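Local coordinates for protein putative phosphatase (Bacteroides thetaiotaomicron, PDB 3KYA) that is a putative phosphatase that binds zinc and carries an immunoglobulin-like IPT/TIG domain, its precise activity not being established, at residues F70-I82 with T92-K104. Sequence-based numbering, arbitrary orientation. Where two conformers were deposited one is given.
With EDO (1,2-ethanediol), chain D; EDO (1,2-ethanediol), chain C; EDO (1,2-ethanediol), chain E.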
# COMPACT_ATOMS: atom_id res chain seq x y z
N PHE A 70 -6.33 13.81 19.45
CA PHE A 70 -5.79 12.55 18.94
C PHE A 70 -6.09 11.43 19.91
O PHE A 70 -5.89 11.59 21.13
CB PHE A 70 -4.27 12.61 18.76
CG PHE A 70 -3.83 13.43 17.58
CD1 PHE A 70 -4.10 12.99 16.29
CD2 PHE A 70 -3.09 14.60 17.76
CE1 PHE A 70 -3.66 13.73 15.19
CE2 PHE A 70 -2.65 15.34 16.65
CZ PHE A 70 -2.93 14.90 15.38
N VAL A 71 -6.53 10.28 19.40
CA VAL A 71 -6.77 9.12 20.24
C VAL A 71 -5.44 8.59 20.79
O VAL A 71 -4.53 8.27 20.03
CB VAL A 71 -7.49 8.00 19.48
CG1 VAL A 71 -7.63 6.73 20.33
CG2 VAL A 71 -8.87 8.50 18.98
N PRO A 72 -5.33 8.47 22.12
CA PRO A 72 -4.05 8.01 22.66
C PRO A 72 -3.85 6.50 22.60
O PRO A 72 -4.83 5.73 22.57
CB PRO A 72 -4.11 8.45 24.13
CG PRO A 72 -5.53 8.78 24.42
CD PRO A 72 -6.30 8.85 23.16
N SER A 73 -2.59 6.08 22.57
CA SER A 73 -2.26 4.67 22.66
C SER A 73 -2.79 4.11 23.98
O SER A 73 -2.69 4.75 25.03
CB SER A 73 -0.74 4.47 22.61
OG SER A 73 -0.24 4.79 21.33
N GLY A 74 -3.37 2.91 23.93
CA GLY A 74 -3.85 2.25 25.13
C GLY A 74 -5.15 2.77 25.73
O GLY A 74 -5.39 2.58 26.91
N ALA A 75 -6.01 3.39 24.92
CA ALA A 75 -7.28 3.95 25.40
C ALA A 75 -8.38 2.87 25.36
O ALA A 75 -9.48 3.12 24.88
CB ALA A 75 -7.67 5.15 24.57
N PHE A 76 -8.08 1.72 25.93
CA PHE A 76 -8.95 0.53 25.85
C PHE A 76 -10.43 0.74 26.18
O PHE A 76 -11.28 0.28 25.42
CB PHE A 76 -8.42 -0.62 26.72
CG PHE A 76 -7.04 -1.07 26.34
CD1 PHE A 76 -6.84 -1.89 25.24
CD2 PHE A 76 -5.94 -0.68 27.10
CE1 PHE A 76 -5.56 -2.29 24.88
CE2 PHE A 76 -4.65 -1.09 26.73
CZ PHE A 76 -4.47 -1.90 25.63
N SER A 77 -10.73 1.41 27.28
CA SER A 77 -12.13 1.55 27.71
C SER A 77 -12.94 2.49 26.81
O SER A 77 -14.18 2.37 26.73
CB SER A 77 -12.22 1.98 29.18
OG SER A 77 -12.03 3.38 29.32
N GLY A 78 -12.26 3.43 26.13
CA GLY A 78 -12.94 4.37 25.24
C GLY A 78 -13.74 5.45 25.94
O GLY A 78 -14.44 6.23 25.29
N GLU A 79 -13.65 5.51 27.27
CA GLU A 79 -14.37 6.54 28.03
C GLU A 79 -13.76 7.90 27.72
O GLU A 79 -12.54 8.06 27.79
CB GLU A 79 -14.32 6.25 29.53
CG GLU A 79 -15.04 4.97 29.92
CD GLU A 79 -15.01 4.71 31.40
OE1 GLU A 79 -14.28 5.42 32.12
OE2 GLU A 79 -15.73 3.79 31.86
N ILE A 80 -14.61 8.86 27.35
CA ILE A 80 -14.17 10.21 27.00
C ILE A 80 -14.50 11.17 28.13
O ILE A 80 -15.67 11.32 28.50
CB ILE A 80 -14.82 10.69 25.70
CG1 ILE A 80 -14.47 9.74 24.56
CG2 ILE A 80 -14.37 12.10 25.36
CD1 ILE A 80 -15.21 9.98 23.28
N GLU A 81 -13.47 11.80 28.71
CA GLU A 81 -13.65 12.72 29.82
C GLU A 81 -12.99 14.02 29.44
O GLU A 81 -11.88 14.02 28.89
CB GLU A 81 -13.05 12.12 31.10
CG GLU A 81 -13.22 12.96 32.36
CD GLU A 81 -12.37 12.46 33.53
OE1 GLU A 81 -12.64 11.37 34.08
OE2 GLU A 81 -11.42 13.18 33.91
N ILE A 82 -13.70 15.13 29.68
CA ILE A 82 -13.21 16.46 29.34
C ILE A 82 -13.35 17.36 30.54
O ILE A 82 -14.36 17.30 31.26
CB ILE A 82 -13.98 17.07 28.15
CG1 ILE A 82 -13.77 16.24 26.88
CG2 ILE A 82 -13.52 18.51 27.88
CD1 ILE A 82 -14.45 16.83 25.65
N THR A 92 -16.09 19.37 34.67
CA THR A 92 -15.80 18.10 34.01
C THR A 92 -17.06 17.33 33.62
O THR A 92 -18.06 17.39 34.33
CB THR A 92 -14.97 17.17 34.93
OG1 THR A 92 -13.74 17.81 35.27
CG2 THR A 92 -14.66 15.85 34.26
N THR A 93 -17.01 16.65 32.48
CA THR A 93 -18.11 15.79 32.06
C THR A 93 -17.51 14.56 31.41
O THR A 93 -16.36 14.57 30.99
CB THR A 93 -19.07 16.48 31.07
OG1 THR A 93 -20.27 15.69 30.94
CG2 THR A 93 -18.43 16.66 29.70
N THR A 94 -18.30 13.49 31.34
CA THR A 94 -17.88 12.25 30.71
C THR A 94 -18.94 11.88 29.69
O THR A 94 -20.14 11.94 30.01
CB THR A 94 -17.71 11.12 31.73
OG1 THR A 94 -16.69 11.48 32.67
CG2 THR A 94 -17.30 9.81 31.05
N ALA A 95 -18.52 11.52 28.48
CA ALA A 95 -19.46 11.16 27.43
C ALA A 95 -20.25 9.92 27.88
O ALA A 95 -19.70 9.03 28.53
CB ALA A 95 -18.76 10.91 26.13
N SER A 96 -21.53 9.88 27.53
CA SER A 96 -22.39 8.77 27.95
C SER A 96 -22.06 7.46 27.22
O SER A 96 -22.26 6.39 27.80
CB SER A 96 -23.88 9.14 27.83
OG SER A 96 -24.28 9.31 26.48
N THR A 97 -21.56 7.56 25.98
CA THR A 97 -21.16 6.39 25.20
C THR A 97 -19.64 6.35 25.10
O THR A 97 -18.97 7.37 25.18
CB THR A 97 -21.77 6.40 23.79
OG1 THR A 97 -21.34 7.57 23.09
CG2 THR A 97 -23.29 6.37 23.86
N THR A 98 -19.10 5.15 24.93
CA THR A 98 -17.65 4.98 24.83
C THR A 98 -17.18 4.88 23.39
O THR A 98 -17.89 4.40 22.52
CB THR A 98 -17.19 3.71 25.59
OG1 THR A 98 -17.89 2.56 25.10
CG2 THR A 98 -17.44 3.85 27.07
N PHE A 99 -15.97 5.40 23.14
CA PHE A 99 -15.31 5.28 21.85
C PHE A 99 -14.87 3.83 21.72
O PHE A 99 -14.46 3.23 22.69
CB PHE A 99 -14.09 6.21 21.81
CG PHE A 99 -13.27 6.12 20.56
CD1 PHE A 99 -13.67 6.75 19.39
CD2 PHE A 99 -12.05 5.46 20.57
CE1 PHE A 99 -12.90 6.68 18.24
CE2 PHE A 99 -11.28 5.40 19.43
CZ PHE A 99 -11.70 6.01 18.26
N SER A 100 -14.98 3.25 20.52
CA SER A 100 -14.58 1.86 20.34
C SER A 100 -13.11 1.82 19.88
O SER A 100 -12.80 2.04 18.71
CB SER A 100 -15.50 1.15 19.35
OG SER A 100 -15.11 -0.20 19.25
N TYR A 101 -12.23 1.56 20.85
CA TYR A 101 -10.78 1.53 20.63
C TYR A 101 -10.35 0.26 19.90
O TYR A 101 -10.61 -0.85 20.38
CB TYR A 101 -10.05 1.66 21.97
CG TYR A 101 -8.54 1.65 21.85
CD1 TYR A 101 -7.84 2.80 21.48
CD2 TYR A 101 -7.80 0.49 22.09
CE1 TYR A 101 -6.46 2.80 21.34
CE2 TYR A 101 -6.40 0.49 21.96
CZ TYR A 101 -5.74 1.64 21.58
OH TYR A 101 -4.36 1.66 21.46
N GLU A 102 -9.70 0.43 18.75
CA GLU A 102 -9.22 -0.69 17.95
C GLU A 102 -7.75 -0.95 18.32
O GLU A 102 -6.87 -0.11 18.08
CB GLU A 102 -9.34 -0.38 16.46
CG GLU A 102 -10.78 -0.18 15.99
CD GLU A 102 -10.87 0.30 14.54
OE1 GLU A 102 -9.86 0.84 14.01
OE2 GLU A 102 -11.96 0.17 13.95
N LYS A 103 -7.50 -2.13 18.88
CA LYS A 103 -6.17 -2.49 19.34
C LYS A 103 -5.20 -2.71 18.19
O LYS A 103 -5.60 -3.17 17.12
CB LYS A 103 -6.22 -3.74 20.22
CG LYS A 103 -7.03 -3.54 21.50
CD LYS A 103 -6.89 -4.71 22.47
CE LYS A 103 -7.59 -5.95 21.98
NZ LYS A 103 -9.07 -5.76 21.92
N LYS A 104 -3.93 -2.39 18.43
CA LYS A 104 -2.87 -2.57 17.45
C LYS A 104 -1.74 -3.46 17.95
O LYS A 104 -1.55 -3.64 19.15
CB LYS A 104 -2.28 -1.21 17.05
CG LYS A 104 -3.19 -0.36 16.18
CD LYS A 104 -2.59 1.02 15.91
CE LYS A 104 -3.47 1.83 14.96
NZ LYS A 104 -2.97 3.23 14.82
C1 EDO D . -0.34 8.44 20.88
O1 EDO D . -0.66 8.29 22.27
C2 EDO D . -1.25 9.44 20.18
O2 EDO D . -1.10 10.73 20.76
C1 EDO C . -1.05 0.94 20.23
O1 EDO C . -0.89 1.33 21.60
C2 EDO C . 0.07 1.51 19.38
O2 EDO C . -0.09 2.93 19.27
C1 EDO E . -10.12 15.09 31.59
O1 EDO E . -10.93 15.39 32.73
C2 EDO E . -8.74 15.72 31.77
O2 EDO E . -8.02 15.10 32.84
O HOH W 1 -13.24 0.75 23.61
O HOH W 2 -17.38 7.97 27.33
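Tyr-101 lies against the 72-75 turn and meets Phe-76 edge-to-face: its edge faces the Phe-76 ring, centroids 5.5 Å apart and planes at 71°. The backbone N atoms of Ala-75 and Phe-76 sit over one face of the tyrosine, while Val-71 CG1 comes to its edge. With CG anti to the backbone N (chi1 -180°), the ring reaches along the turn until OH accepts a bond from Gly-74 N at 2.9 Å; Glu-474 also hydrogen-bonds this hydroxyl, so a tyrosine suits the place, its ring packing on the turn while its OH meets polar partners at the far end. Lys-103 crosses Phe-76 at about a right angle, its CD 3.7 Å from CE1 at the ring's edge, where a long aliphatic chain fits.

Phe-99 is buried, its CZ 3.8 Å from Val-71 CG2 and its CB touching Ile-80 CD1; Leu-34 adds to this apolar cluster. Gly-78, at positive phi and without a side chain, brings its CA 3.2 Å from Phe-99 O in a CA-H...O contact, and Gly-78 O accepts a hydrogen bond from Phe-99 N. One water joins Phe-76 O, Phe-99 O and Tyr-101 N; another ties Ile-80 N to Ala-95 O and Thr-97 O. Beyond it, Ile-82 and Thr-93 exchange two backbone hydrogen bonds within the antiparallel hairpin 80-84/91-94, whose strand 91-94 is outermost in its sheet within this chain, in an immunoglobulin-like (E-set) IPT/TIG β-sandwich.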